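Local atomic coordinates of novel immune-type receptor 11 (PDB entry 2QTE), a protein that probably acts at the surface of bony fish immune cells as an immunoglobulin-type receptor mediating allogeneic recognition through a variable-like extracellular domain. Residues 34-39 with 89-94; 7-12 with 105-110; 44-49 with 76-81; 54-59 with 67-72. The protein carries 1 engineered substitution. All blocks are in the same frame, centred on the assembly; numbering follows the deposited sequence.

Contact 1: residues 34-39 with 89-94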
loop_
_atom_site.group_PDB
_atom_site.type_symbol
_atom_site.label_atom_id
_atom_site.label_comp_id
_atom_site.label_asym_id
_atom_site.label_seq_id
_atom_site.Cartn_x
_atom_site.Cartn_y
_atom_site.Cartn_z
ATOM N N TRP A 34 7.613 -1.368 -6.719
ATOM C CA TRP A 34 7.656 -1.866 -5.380
ATOM C C TRP A 34 7.343 -0.679 -4.501
ATOM O O TRP A 34 7.785 0.436 -4.779
ATOM C CB TRP A 34 9.079 -2.349 -5.033
ATOM C CG TRP A 34 9.405 -3.766 -5.395
ATOM C CD1 TRP A 34 10.067 -4.199 -6.493
ATOM C CD2 TRP A 34 9.099 -4.941 -4.614
ATOM N NE1 TRP A 34 10.181 -5.585 -6.465
ATOM C CE2 TRP A 34 9.587 -6.053 -5.324
ATOM C CE3 TRP A 34 8.450 -5.152 -3.399
ATOM C CZ2 TRP A 34 9.483 -7.342 -4.839
ATOM C CZ3 TRP A 34 8.319 -6.439 -2.922
ATOM C CH2 TRP A 34 8.811 -7.522 -3.654
ATOM N N TYR A 35 6.538 -0.890 -3.468
ATOM C CA TYR A 35 6.237 0.195 -2.540
ATOM C C TYR A 35 6.863 -0.235 -1.256
ATOM O O TYR A 35 6.940 -1.405 -1.008
ATOM C CB TYR A 35 4.724 0.348 -2.359
ATOM C CG TYR A 35 4.123 0.964 -3.568
ATOM C CD1 TYR A 35 4.070 0.254 -4.780
ATOM C CD2 TYR A 35 3.667 2.260 -3.543
ATOM C CE1 TYR A 35 3.553 0.838 -5.912
ATOM C CE2 TYR A 35 3.167 2.861 -4.681
ATOM C CZ TYR A 35 3.119 2.128 -5.849
ATOM O OH TYR A 35 2.623 2.721 -6.952
ATOM N N ARG A 36 7.240 0.722 -0.414
ATOM C CA ARG A 36 7.898 0.404 0.827
ATOM C C ARG A 36 7.151 1.110 1.962
ATOM O O ARG A 36 6.814 2.306 1.824
ATOM C CB ARG A 36 9.336 0.916 0.745
ATOM C CG ARG A 36 10.167 0.767 1.993
ATOM C CD ARG A 36 11.565 1.435 1.760
ATOM N NE ARG A 36 12.378 1.339 2.982
ATOM C CZ ARG A 36 13.684 1.611 3.034
ATOM N NH1 ARG A 36 14.309 2.023 1.952
ATOM N NH2 ARG A 36 14.361 1.499 4.193
ATOM N N GLN A 37 6.901 0.392 3.075
ATOM C CA GLN A 37 6.275 1.013 4.226
ATOM C C GLN A 37 7.171 0.768 5.415
ATOM O O GLN A 37 7.318 -0.378 5.828
ATOM C CB GLN A 37 4.917 0.360 4.540
ATOM C CG GLN A 37 4.136 1.118 5.632
ATOM C CD GLN A 37 3.104 0.277 6.315
ATOM O OE1 GLN A 37 2.942 -0.891 5.978
ATOM N NE2 GLN A 37 2.408 0.860 7.302
ATOM N N SER A 38 7.710 1.828 6.021
ATOM C CA SER A 38 8.358 1.632 7.303
ATOM C C SER A 38 7.280 1.500 8.371
ATOM O O SER A 38 6.168 2.030 8.216
ATOM C CB SER A 38 9.271 2.820 7.636
ATOM O OG SER A 38 10.303 2.916 6.657
ATOM N N PHE A 39 7.611 0.845 9.489
ATOM C CA PHE A 39 6.626 0.718 10.553
ATOM C C PHE A 39 6.003 2.064 11.019
ATOM O O PHE A 39 6.721 3.040 11.254
ATOM C CB PHE A 39 7.219 -0.039 11.742
ATOM C CG PHE A 39 6.187 -0.548 12.691
ATOM C CD1 PHE A 39 5.817 0.211 13.798
ATOM C CD2 PHE A 39 5.572 -1.784 12.481
ATOM C CE1 PHE A 39 4.847 -0.245 14.677
ATOM C CE2 PHE A 39 4.605 -2.261 13.366
ATOM C CZ PHE A 39 4.247 -1.470 14.482
ATOM N N GLY A 89 10.958 -3.391 7.368
ATOM C CA GLY A 89 9.660 -2.796 7.021
ATOM C C GLY A 89 8.935 -3.710 6.066
ATOM O O GLY A 89 9.341 -4.851 5.901
ATOM N N GLU A 90 7.888 -3.208 5.411
ATOM C CA GLU A 90 7.161 -4.084 4.478
ATOM C C GLU A 90 7.322 -3.531 3.076
ATOM O O GLU A 90 7.365 -2.312 2.887
ATOM C CB GLU A 90 5.689 -4.279 4.894
ATOM C CG GLU A 90 5.518 -4.665 6.379
ATOM C CD GLU A 90 4.115 -5.002 6.819
ATOM O OE1 GLU A 90 3.155 -4.234 6.524
ATOM O OE2 GLU A 90 3.970 -6.028 7.512
ATOM N N TYR A 91 7.428 -4.447 2.105
ATOM C CA TYR A 91 7.651 -4.101 0.737
ATOM C C TYR A 91 6.617 -4.873 -0.059
ATOM O O TYR A 91 6.551 -6.115 0.023
ATOM C CB TYR A 91 9.068 -4.515 0.269
ATOM C CG TYR A 91 10.211 -3.794 0.994
ATOM C CD1 TYR A 91 10.571 -4.138 2.316
ATOM C CD2 TYR A 91 10.948 -2.801 0.348
ATOM C CE1 TYR A 91 11.640 -3.454 2.994
ATOM C CE2 TYR A 91 12.045 -2.148 1.000
ATOM C CZ TYR A 91 12.371 -2.480 2.303
ATOM O OH TYR A 91 13.438 -1.816 2.915
ATOM N N PHE A 92 5.851 -4.128 -0.835
ATOM C CA PHE A 92 4.718 -4.665 -1.579
ATOM C C PHE A 92 4.996 -4.440 -3.063
ATOM O O PHE A 92 5.367 -3.345 -3.462
ATOM C CB PHE A 92 3.426 -3.888 -1.234
ATOM C CG PHE A 92 3.193 -3.662 0.229
ATOM C CD1 PHE A 92 3.057 -4.753 1.112
ATOM C CD2 PHE A 92 3.115 -2.364 0.734
ATOM C CE1 PHE A 92 2.822 -4.573 2.460
ATOM C CE2 PHE A 92 2.920 -2.136 2.153
ATOM C CZ PHE A 92 2.742 -3.242 3.010
ATOM N N CYS A 93 4.787 -5.462 -3.879
ATOM C CA CYS A 93 4.939 -5.357 -5.302
ATOM C C CYS A 93 3.548 -5.251 -5.877
ATOM O O CYS A 93 2.703 -6.053 -5.590
ATOM C CB CYS A 93 5.645 -6.592 -5.842
ATOM S SG CYS A 93 6.117 -6.459 -7.537
ATOM N N GLY A 94 3.311 -4.245 -6.676
ATOM C CA GLY A 94 2.011 -4.035 -7.247
ATOM C C GLY A 94 2.003 -3.381 -8.593
ATOM O O GLY A 94 2.973 -2.742 -9.033
#
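The indole of Trp34 lies flat over Cys93, whose CB stands 3.8 Å from the centroid of the six-membered ring, almost on its normal, while SG sits over the five-membered ring at 4.3 Å from that centroid. The ring's edge meets the backbone, with CZ3 3.5 Å from Tyr91 O. Because Cys93 is bonded to Cys21, this is the tryptophan-on-disulfide core of the immunoglobulin fold; a large flat side chain suits it, and NE1, though buried, is satisfied by Phe76 O. Beside it, the extended chain of Arg36 runs alongside Tyr91, laying CG obliquely on the phenol, 3.6 Å from CE2. Tyr91 OH comes over a guanidinium face, but its hydrogen bond goes to Asp87 O, a tyrosine corner. Tyr35, Gln37, Glu90 and Phe92 occupy the other face, where Gln37 OE1 meets the edge of the Phe92 ring, 3.8 Å from CZ. The Gln37 and Glu90 side chains lie side by side without bonding; the amide NE2 bonds Lys41 O and, across the dimer, Glu90 OE1 of the second subunit. Backbone bonds such as Tyr35 N to Phe92 O, 2.7 Å, join the antiparallel strands, which form the middle of the six-stranded sheet: 44-49 flanks one side, 100-110 the other, and strands 67-71 and 76-80 cover the Trp34 face.

Contact 2: residues 7-12 with 105-110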
loop_
_atom_site.group_PDB
_atom_site.type_symbol
_atom_site.label_atom_id
_atom_site.label_comp_id
_atom_site.label_asym_id
_atom_site.label_seq_id
_atom_site.Cartn_x
_atom_site.Cartn_y
_atom_site.Cartn_z
ATOM N N HIS A 7 5.527 -12.773 2.585
ATOM C CA HIS A 7 6.667 -13.589 2.966
ATOM C C HIS A 7 7.352 -12.902 4.154
ATOM O O HIS A 7 7.418 -11.697 4.175
ATOM C CB HIS A 7 7.629 -13.617 1.782
ATOM C CG HIS A 7 7.145 -14.437 0.618
ATOM N ND1 HIS A 7 6.741 -13.873 -0.580
ATOM C CD2 HIS A 7 7.023 -15.781 0.465
ATOM C CE1 HIS A 7 6.385 -14.836 -1.415
ATOM N NE2 HIS A 7 6.542 -16.001 -0.806
ATOM N N VAL A 8 7.810 -13.655 5.160
ATOM C CA VAL A 8 8.546 -13.055 6.266
ATOM C C VAL A 8 10.016 -13.415 6.120
ATOM O O VAL A 8 10.359 -14.588 5.949
ATOM C CB VAL A 8 8.017 -13.438 7.675
ATOM C CG1 VAL A 8 8.755 -12.635 8.755
ATOM C CG2 VAL A 8 6.503 -13.191 7.783
ATOM N N LYS A 9 10.880 -12.402 6.149
ATOM C CA LYS A 9 12.316 -12.614 5.960
ATOM C C LYS A 9 13.031 -12.028 7.154
ATOM O O LYS A 9 12.877 -10.837 7.458
ATOM C CB LYS A 9 12.786 -11.946 4.675
ATOM C CG LYS A 9 12.511 -12.785 3.422
ATOM C CD LYS A 9 13.639 -12.704 2.396
ATOM C CE LYS A 9 13.279 -13.468 1.101
ATOM N NZ LYS A 9 13.827 -14.869 1.032
ATOM N N THR A 10 13.766 -12.887 7.857
ATOM C CA THR A 10 14.519 -12.485 9.039
ATOM C C THR A 10 15.977 -12.510 8.700
ATOM O O THR A 10 16.489 -13.521 8.262
ATOM C CB THR A 10 14.278 -13.426 10.209
ATOM O OG1 THR A 10 12.872 -13.637 10.365
ATOM C CG2 THR A 10 14.852 -12.832 11.481
ATOM N N VAL A 11 16.638 -11.377 8.883
ATOM C CA VAL A 11 18.008 -11.202 8.469
ATOM C C VAL A 11 18.798 -10.577 9.621
ATOM O O VAL A 11 18.212 -9.961 10.512
ATOM C CB VAL A 11 18.123 -10.293 7.201
ATOM C CG1 VAL A 11 17.313 -10.865 6.018
ATOM C CG2 VAL A 11 17.715 -8.833 7.509
ATOM N N LYS A 12 20.124 -10.755 9.602
ATOM C CA LYS A 12 21.028 -9.985 10.477
ATOM C C LYS A 12 21.670 -8.779 9.744
ATOM O O LYS A 12 21.778 -8.771 8.510
ATOM C CB LYS A 12 22.124 -10.902 11.016
ATOM C CG LYS A 12 21.573 -12.183 11.641
ATOM C CD LYS A 12 22.640 -13.147 12.037
ATOM C CE LYS A 12 22.100 -14.123 13.124
ATOM N NZ LYS A 12 21.415 -15.273 12.475
ATOM N N SER A 105 2.413 -9.543 -4.379
ATOM C CA SER A 105 3.297 -10.180 -3.395
ATOM C C SER A 105 3.893 -9.136 -2.447
ATOM O O SER A 105 3.797 -7.925 -2.684
ATOM C CB SER A 105 4.384 -11.024 -4.070
ATOM O OG SER A 105 5.131 -10.291 -5.039
ATOM N N GLY A 106 4.471 -9.588 -1.353
ATOM C CA GLY A 106 5.199 -8.652 -0.495
ATOM C C GLY A 106 5.997 -9.381 0.541
ATOM O O GLY A 106 5.815 -10.580 0.738
ATOM N N THR A 107 6.868 -8.657 1.235
ATOM C CA THR A 107 7.751 -9.272 2.202
ATOM C C THR A 107 7.806 -8.344 3.368
ATOM O O THR A 107 7.892 -7.145 3.214
ATOM C CB THR A 107 9.180 -9.447 1.614
ATOM O OG1 THR A 107 9.135 -10.421 0.576
ATOM C CG2 THR A 107 10.181 -9.914 2.667
ATOM N N ARG A 108 7.757 -8.922 4.553
ATOM C CA ARG A 108 8.001 -8.189 5.759
ATOM C C ARG A 108 9.430 -8.523 6.172
ATOM O O ARG A 108 9.709 -9.648 6.565
ATOM C CB ARG A 108 7.071 -8.634 6.859
ATOM C CG ARG A 108 7.360 -7.827 8.172
ATOM C CD ARG A 108 6.115 -7.760 9.072
ATOM N NE ARG A 108 5.639 -9.115 9.365
ATOM C CZ ARG A 108 6.191 -9.926 10.265
ATOM N NH1 ARG A 108 7.226 -9.541 10.992
ATOM N NH2 ARG A 108 5.691 -11.123 10.448
ATOM N N LEU A 109 10.315 -7.553 6.039
ATOM C CA LEU A 109 11.709 -7.738 6.353
ATOM C C LEU A 109 11.950 -7.297 7.774
ATOM O O LEU A 109 11.643 -6.163 8.164
ATOM C CB LEU A 109 12.582 -6.955 5.348
ATOM C CG LEU A 109 14.109 -7.143 5.434
ATOM C CD1 LEU A 109 14.523 -8.502 4.849
ATOM C CD2 LEU A 109 14.788 -5.999 4.689
ATOM N N GLN A 110 12.518 -8.204 8.567
ATOM C CA GLN A 110 12.674 -7.923 9.974
ATOM C C GLN A 110 14.029 -8.398 10.452
ATOM O O GLN A 110 14.683 -9.249 9.842
ATOM C CB GLN A 110 11.570 -8.617 10.790
ATOM C CG GLN A 110 11.820 -10.118 10.981
ATOM C CD GLN A 110 10.743 -10.795 11.794
ATOM O OE1 GLN A 110 9.988 -10.123 12.501
ATOM N NE2 GLN A 110 10.655 -12.136 11.683
#
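Val8 and Arg108 lie side by side and point the same way, with Val8 CG1 over one face of the guanidinium and CG2 3.5 Å from Arg108 NH2. The extended chain of Gln110 crosses Thr10 and Val8 obliquely. Its CG sits between the backbone N and carbonyl carbon (chi1 77°), which carries the amide back over the neighbouring strand; there NE2 donates to Thr10 OG1 at 3.0 Å, nearly in the amide plane, while passing 3.5 Å from Val8 CG1. On the side of Leu109, Val11, just past the strand end, brings CG1 to Leu109 CD1 at 3.8 Å, the two side chains nearly perpendicular. Parallel backbone bonds, among them Arg108 N to His7 O at 2.8 Å, pair the strands as in variable domains, where the first strand joins the last. Chemically, the Gln110 amide is tied firmly to Thr10 OG1 and weakly to Arg108 NH1, with valine methyls against the guanidinium; on the other face the stem of Lys9 and the methyls of Thr107, Leu109 and Val11 make apolar contact.

Contact 3: residues 44-49 with 76-81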
loop_
_atom_site.group_PDB
_atom_site.type_symbol
_atom_site.label_atom_id
_atom_site.label_comp_id
_atom_site.label_asym_id
_atom_site.label_seq_id
_atom_site.Cartn_x
_atom_site.Cartn_y
_atom_site.Cartn_z
ATOM N N GLN A 44 5.045 4.154 0.476
ATOM C CA GLN A 44 5.468 5.040 -0.599
ATOM C C GLN A 44 6.083 4.262 -1.752
ATOM O O GLN A 44 6.839 3.376 -1.520
ATOM C CB GLN A 44 6.592 5.904 -0.070
ATOM C CG GLN A 44 6.255 7.325 0.169
ATOM C CD GLN A 44 7.434 7.961 0.795
ATOM O OE1 GLN A 44 7.704 7.720 1.970
ATOM N NE2 GLN A 44 8.231 8.681 -0.007
ATOM N N TYR A 45 5.825 4.683 -2.978
ATOM C CA TYR A 45 6.559 4.230 -4.151
ATOM C C TYR A 45 8.070 4.306 -3.924
ATOM O O TYR A 45 8.608 5.350 -3.540
ATOM C CB TYR A 45 6.155 5.093 -5.372
ATOM C CG TYR A 45 7.221 5.263 -6.445
ATOM C CD1 TYR A 45 7.590 4.210 -7.266
ATOM C CD2 TYR A 45 7.829 6.495 -6.660
ATOM C CE1 TYR A 45 8.570 4.393 -8.246
ATOM C CE2 TYR A 45 8.786 6.673 -7.624
ATOM C CZ TYR A 45 9.155 5.617 -8.409
ATOM O OH TYR A 45 10.128 5.812 -9.382
ATOM N N PHE A 46 8.729 3.174 -4.170
ATOM C CA PHE A 46 10.132 2.973 -3.848
ATOM C C PHE A 46 10.965 2.864 -5.084
ATOM O O PHE A 46 11.992 3.537 -5.217
ATOM C CB PHE A 46 10.287 1.712 -2.964
ATOM C CG PHE A 46 11.671 1.471 -2.485
ATOM C CD1 PHE A 46 12.394 2.491 -1.903
ATOM C CD2 PHE A 46 12.258 0.213 -2.595
ATOM C CE1 PHE A 46 13.707 2.270 -1.459
ATOM C CE2 PHE A 46 13.560 -0.018 -2.153
ATOM C CZ PHE A 46 14.265 1.002 -1.566
ATOM N N VAL A 47 10.550 1.975 -5.989
ATOM C CA VAL A 47 11.290 1.710 -7.228
ATOM C C VAL A 47 10.317 1.157 -8.257
ATOM O O VAL A 47 9.513 0.337 -7.921
ATOM C CB VAL A 47 12.524 0.750 -7.010
ATOM C CG1 VAL A 47 12.134 -0.551 -6.345
ATOM C CG2 VAL A 47 13.236 0.461 -8.296
ATOM N N ARG A 48 10.369 1.649 -9.492
ATOM C CA ARG A 48 9.446 1.223 -10.527
ATOM C C ARG A 48 10.145 0.512 -11.675
ATOM O O ARG A 48 11.338 0.680 -11.905
ATOM C CB ARG A 48 8.575 2.379 -11.060
ATOM C CG ARG A 48 9.334 3.492 -11.713
ATOM C CD ARG A 48 8.435 4.741 -11.853
ATOM N NE ARG A 48 9.198 5.930 -12.243
ATOM C CZ ARG A 48 9.372 6.349 -13.489
ATOM N NH1 ARG A 48 10.090 7.444 -13.719
ATOM N NH2 ARG A 48 8.828 5.683 -14.502
ATOM N N TYR A 49 9.384 -0.304 -12.383
ATOM C CA TYR A 49 9.860 -0.832 -13.651
ATOM C C TYR A 49 10.102 0.334 -14.606
ATOM O O TYR A 49 9.406 1.355 -14.568
ATOM C CB TYR A 49 8.846 -1.816 -14.223
ATOM C CG TYR A 49 9.254 -2.329 -15.557
ATOM C CD1 TYR A 49 9.047 -1.559 -16.707
ATOM C CD2 TYR A 49 9.887 -3.572 -15.678
ATOM C CE1 TYR A 49 9.446 -2.011 -17.956
ATOM C CE2 TYR A 49 10.277 -4.057 -16.921
ATOM C CZ TYR A 49 10.048 -3.261 -18.063
ATOM O OH TYR A 49 10.441 -3.718 -19.297
ATOM N N PHE A 76 11.005 -9.499 -11.010
ATOM C CA PHE A 76 11.109 -8.104 -10.706
ATOM C C PHE A 76 11.541 -8.073 -9.247
ATOM O O PHE A 76 10.795 -7.614 -8.362
ATOM C CB PHE A 76 9.753 -7.462 -10.963
ATOM C CG PHE A 76 9.738 -5.969 -10.844
ATOM C CD1 PHE A 76 10.474 -5.172 -11.718
ATOM C CD2 PHE A 76 8.954 -5.344 -9.878
ATOM C CE1 PHE A 76 10.465 -3.801 -11.615
ATOM C CE2 PHE A 76 8.952 -3.956 -9.777
ATOM C CZ PHE A 76 9.695 -3.182 -10.639
ATOM N N ASP A 77 12.721 -8.622 -8.984
ATOM C CA ASP A 77 13.129 -8.870 -7.578
ATOM C C ASP A 77 14.020 -7.765 -7.040
ATOM O O ASP A 77 14.903 -7.303 -7.726
ATOM C CB ASP A 77 13.850 -10.192 -7.439
ATOM C CG ASP A 77 13.076 -11.365 -8.044
ATOM O OD1 ASP A 77 11.838 -11.256 -8.243
ATOM O OD2 ASP A 77 13.710 -12.409 -8.267
ATOM N N LEU A 78 13.816 -7.411 -5.773
ATOM C CA LEU A 78 14.542 -6.333 -5.144
ATOM C C LEU A 78 15.698 -6.941 -4.297
ATOM O O LEU A 78 15.451 -7.828 -3.513
ATOM C CB LEU A 78 13.524 -5.573 -4.281
ATOM C CG LEU A 78 13.896 -4.311 -3.506
ATOM C CD1 LEU A 78 14.429 -3.233 -4.422
ATOM C CD2 LEU A 78 12.637 -3.848 -2.759
ATOM N N ASN A 79 16.943 -6.494 -4.468
ATOM C CA ASN A 79 18.058 -6.992 -3.658
ATOM C C ASN A 79 18.600 -5.884 -2.745
ATOM O O ASN A 79 18.504 -4.708 -3.076
ATOM C CB ASN A 79 19.206 -7.416 -4.531
ATOM C CG ASN A 79 18.761 -8.192 -5.744
ATOM O OD1 ASN A 79 18.157 -9.242 -5.584
ATOM N ND2 ASN A 79 19.057 -7.696 -6.945
ATOM N N ILE A 80 19.135 -6.275 -1.596
ATOM C CA ILE A 80 19.941 -5.385 -0.745
ATOM C C ILE A 80 21.275 -6.083 -0.485
ATOM O O ILE A 80 21.276 -7.260 -0.119
ATOM C CB ILE A 80 19.311 -5.099 0.639
ATOM C CG1 ILE A 80 17.856 -4.607 0.546
ATOM C CG2 ILE A 80 20.071 -3.995 1.313
ATOM C CD1 ILE A 80 16.846 -5.677 0.163
ATOM N N ILE A 81 22.404 -5.394 -0.700
ATOM C CA ILE A 81 23.680 -5.987 -0.298
ATOM C C ILE A 81 24.055 -5.290 1.029
ATOM O O ILE A 81 24.166 -4.071 1.076
ATOM C CB ILE A 81 24.768 -6.002 -1.441
ATOM C CG1 ILE A 81 24.376 -7.049 -2.529
ATOM C CG2 ILE A 81 26.173 -6.485 -0.908
ATOM C CD1 ILE A 81 25.087 -6.879 -3.871
#
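Leu78 reaches across the sandwich with both methyls, CD1 to Val47 CG1 at 4.0 Å and CD2 to the edge of the Phe46 ring, 4.0 Å from CE2. Its CG stands anti to the backbone N (chi1 -177°), which extends the chain toward strand 44-49, so that both methyls reach it; a leucine fits because one fork can serve two neighbours. Val47, with chi1 of 55°, holds CG1 between its own N and carbonyl carbon and presents that methyl to Leu78 as the two side chains pass antiparallel, whereas the Phe46 side chain meets Leu78 at about a right angle. A classic beta bulge lets these two successive residues face the second sheet of the V-type sandwich: Phe46 and Val47 are both set against Trp34, and psi of -52° at Phe46 departs from regular strand values. The strand axes stay 9.5 Å apart and the backbones do not meet; side chains fill the gap. One of them, Phe76, reaches the facing main chain: its ring, at the end of the extended side chain, brings CZ 3.4 Å from Tyr49 N and CE1 3.7 Å from Tyr49 CB. Tyr49 turns its phenol away from there, and the Phe76 ring also meets the Trp34 indole, their planes about 10° apart.

Contact 4: residues 54-59 with 67-72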
loop_
_atom_site.group_PDB
_atom_site.type_symbol
_atom_site.label_atom_id
_atom_site.label_comp_id
_atom_site.label_asym_id
_atom_site.label_seq_id
_atom_site.Cartn_x
_atom_site.Cartn_y
_atom_site.Cartn_z
ATOM N N SER A 54 18.955 -1.020 -17.341
ATOM C CA SER A 54 18.798 -1.706 -16.053
ATOM C C SER A 54 17.405 -2.395 -15.910
ATOM O O SER A 54 17.315 -3.543 -15.423
ATOM C CB SER A 54 19.147 -0.779 -14.889
ATOM O OG SER A 54 18.142 0.197 -14.673
ATOM N N GLY A 55 16.358 -1.745 -16.424
ATOM C CA GLY A 55 14.963 -2.215 -16.294
ATOM C C GLY A 55 14.165 -1.558 -15.163
ATOM O O GLY A 55 13.010 -1.874 -14.952
ATOM N N TYR A 56 14.774 -0.650 -14.407
ATOM C CA TYR A 56 14.122 -0.192 -13.199
ATOM C C TYR A 56 14.710 1.139 -12.749
ATOM O O TYR A 56 15.861 1.453 -13.090
ATOM C CB TYR A 56 14.272 -1.259 -12.117
ATOM C CG TYR A 56 15.719 -1.578 -11.711
ATOM C CD1 TYR A 56 16.361 -0.890 -10.672
ATOM C CD2 TYR A 56 16.448 -2.592 -12.369
ATOM C CE1 TYR A 56 17.706 -1.240 -10.311
ATOM C CE2 TYR A 56 17.739 -2.904 -12.025
ATOM C CZ TYR A 56 18.386 -2.212 -11.003
ATOM O OH TYR A 56 19.701 -2.584 -10.684
ATOM N N LYS A 57 13.938 1.895 -11.969
ATOM C CA LYS A 57 14.341 3.230 -11.552
ATOM C C LYS A 57 13.821 3.515 -10.170
ATOM O O LYS A 57 12.604 3.468 -9.934
ATOM C CB LYS A 57 13.798 4.283 -12.559
ATOM C CG LYS A 57 14.298 5.692 -12.373
ATOM C CD LYS A 57 13.348 6.723 -12.985
ATOM C CE LYS A 57 13.790 8.126 -12.539
ATOM N NZ LYS A 57 13.540 8.381 -11.074
ATOM N N PHE A 58 14.725 3.839 -9.258
ATOM C CA PHE A 58 14.361 4.218 -7.891
ATOM C C PHE A 58 13.715 5.569 -7.785
ATOM O O PHE A 58 13.844 6.392 -8.674
ATOM C CB PHE A 58 15.573 4.135 -6.917
ATOM C CG PHE A 58 15.985 2.729 -6.625
ATOM C CD1 PHE A 58 15.337 2.009 -5.660
ATOM C CD2 PHE A 58 16.972 2.118 -7.379
ATOM C CE1 PHE A 58 15.681 0.668 -5.424
ATOM C CE2 PHE A 58 17.345 0.798 -7.138
ATOM C CZ PHE A 58 16.677 0.073 -6.172
ATOM N N ALA A 59 13.034 5.805 -6.674
ATOM C CA ALA A 59 12.374 7.085 -6.471
ATOM C C ALA A 59 13.456 8.116 -6.579
ATOM O O ALA A 59 14.593 7.880 -6.165
ATOM C CB ALA A 59 11.724 7.157 -5.111
ATOM N N PHE A 67 20.783 -1.009 -2.644
ATOM C CA PHE A 67 19.645 -1.606 -3.342
ATOM C C PHE A 67 19.901 -1.743 -4.825
ATOM O O PHE A 67 20.560 -0.888 -5.434
ATOM C CB PHE A 67 18.356 -0.790 -3.131
ATOM C CG PHE A 67 17.848 -0.813 -1.682
ATOM C CD1 PHE A 67 18.554 -0.158 -0.669
ATOM C CD2 PHE A 67 16.705 -1.472 -1.356
ATOM C CE1 PHE A 67 18.086 -0.191 0.698
ATOM C CE2 PHE A 67 16.211 -1.508 -0.025
ATOM C CZ PHE A 67 16.899 -0.873 0.997
ATOM N N SER A 68 19.334 -2.799 -5.410
ATOM C CA SER A 68 19.381 -3.046 -6.856
ATOM C C SER A 68 18.193 -3.918 -7.131
ATOM O O SER A 68 17.414 -4.215 -6.219
ATOM C CB SER A 68 20.656 -3.763 -7.296
ATOM O OG SER A 68 20.837 -4.989 -6.619
ATOM N N MET A 69 18.010 -4.285 -8.386
ATOM C CA MET A 69 16.955 -5.211 -8.751
ATOM C C MET A 69 17.465 -6.168 -9.795
ATOM O O MET A 69 18.435 -5.892 -10.496
ATOM C CB MET A 69 15.756 -4.456 -9.336
ATOM C CG MET A 69 14.992 -3.595 -8.365
ATOM S SD MET A 69 13.312 -3.177 -8.869
ATOM C CE MET A 69 12.613 -4.786 -8.621
ATOM N N THR A 70 16.804 -7.316 -9.859
ATOM C CA THR A 70 16.930 -8.243 -10.953
ATOM C C THR A 70 15.641 -8.146 -11.750
ATOM O O THR A 70 14.557 -8.513 -11.254
ATOM C CB THR A 70 17.167 -9.619 -10.365
ATOM O OG1 THR A 70 18.402 -9.571 -9.625
ATOM C CG2 THR A 70 17.269 -10.713 -11.468
ATOM N N VAL A 71 15.725 -7.592 -12.959
ATOM C CA VAL A 71 14.538 -7.433 -13.790
ATOM C C VAL A 71 14.744 -8.192 -15.098
ATOM O O VAL A 71 15.709 -7.928 -15.821
ATOM C CB VAL A 71 14.229 -5.951 -14.061
ATOM C CG1 VAL A 71 13.011 -5.778 -14.992
ATOM C CG2 VAL A 71 14.066 -5.175 -12.687
ATOM N N ASN A 72 13.851 -9.142 -15.377
ATOM C CA ASN A 72 13.826 -9.845 -16.651
ATOM C C ASN A 72 12.381 -10.243 -17.067
ATOM O O ASN A 72 11.424 -9.647 -16.595
ATOM C CB ASN A 72 14.803 -11.032 -16.661
ATOM C CG ASN A 72 14.528 -12.076 -15.581
ATOM O OD1 ASN A 72 13.389 -12.507 -15.361
ATOM N ND2 ASN A 72 15.591 -12.518 -14.923
HETATM O O HOH W 1 16.852 -5.839 -16.874
#
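Tyr56 crosses to strand 67-71, starting with CB 3.9 Å from Met69 SD, in a Met-aromatic contact, and close to Val71 CG2. On the ring's near edge CD2 touches Val71 CG2 at 3.5 Å. The chi1 of 62° lays the ring over Met69: CB of the methionine stands 3.5 Å from the ring centroid, over the middle of one face, while Ser54 OG lies on the opposite face. CE2 and CZ pass over the Met69 backbone, CZ 3.4 Å from its N. The hydroxyl OH ends 3.3 Å from Met69 N, with Ser68 CB next at 3.7 Å. A broad ring suits this place, covering Met69 while its hydroxyl end lies over the strand's backbone. Beside it Phe58 CZ meets Phe67 CB at 3.6 Å, one side chain running across the other, and a water donates to both Ser54 O and Val71 O. The contact closes one edge of the sandwich: strand 56-58 pairs with 44-49 as the outermost strand of the larger sheet, and 67-71 pairs with 76-80 as the outermost of the smaller.

The four contacts nest along the chain: 54-59 with 67-72 lies inside the loop closed by 44-49 with 76-81, that inside contact 1, and all inside contact 2. Contacts 1 and 2 are pairings within the six-stranded sheet, their centres about 10 Å apart and joined through neighbouring strands 89-97 and 100-110. Contacts 3 and 4, their centres about 6 Å apart, instead pack that sheet against the three-stranded one. Contact 1 touches all the others, Trp34 reaching both Phe76 and Met69, whereas the centres of contacts 2 and 4 lie about 19 Å apart on opposite sides of the chain's centre. Together they span a V-type sandwich whose larger sheet also meets the second subunit.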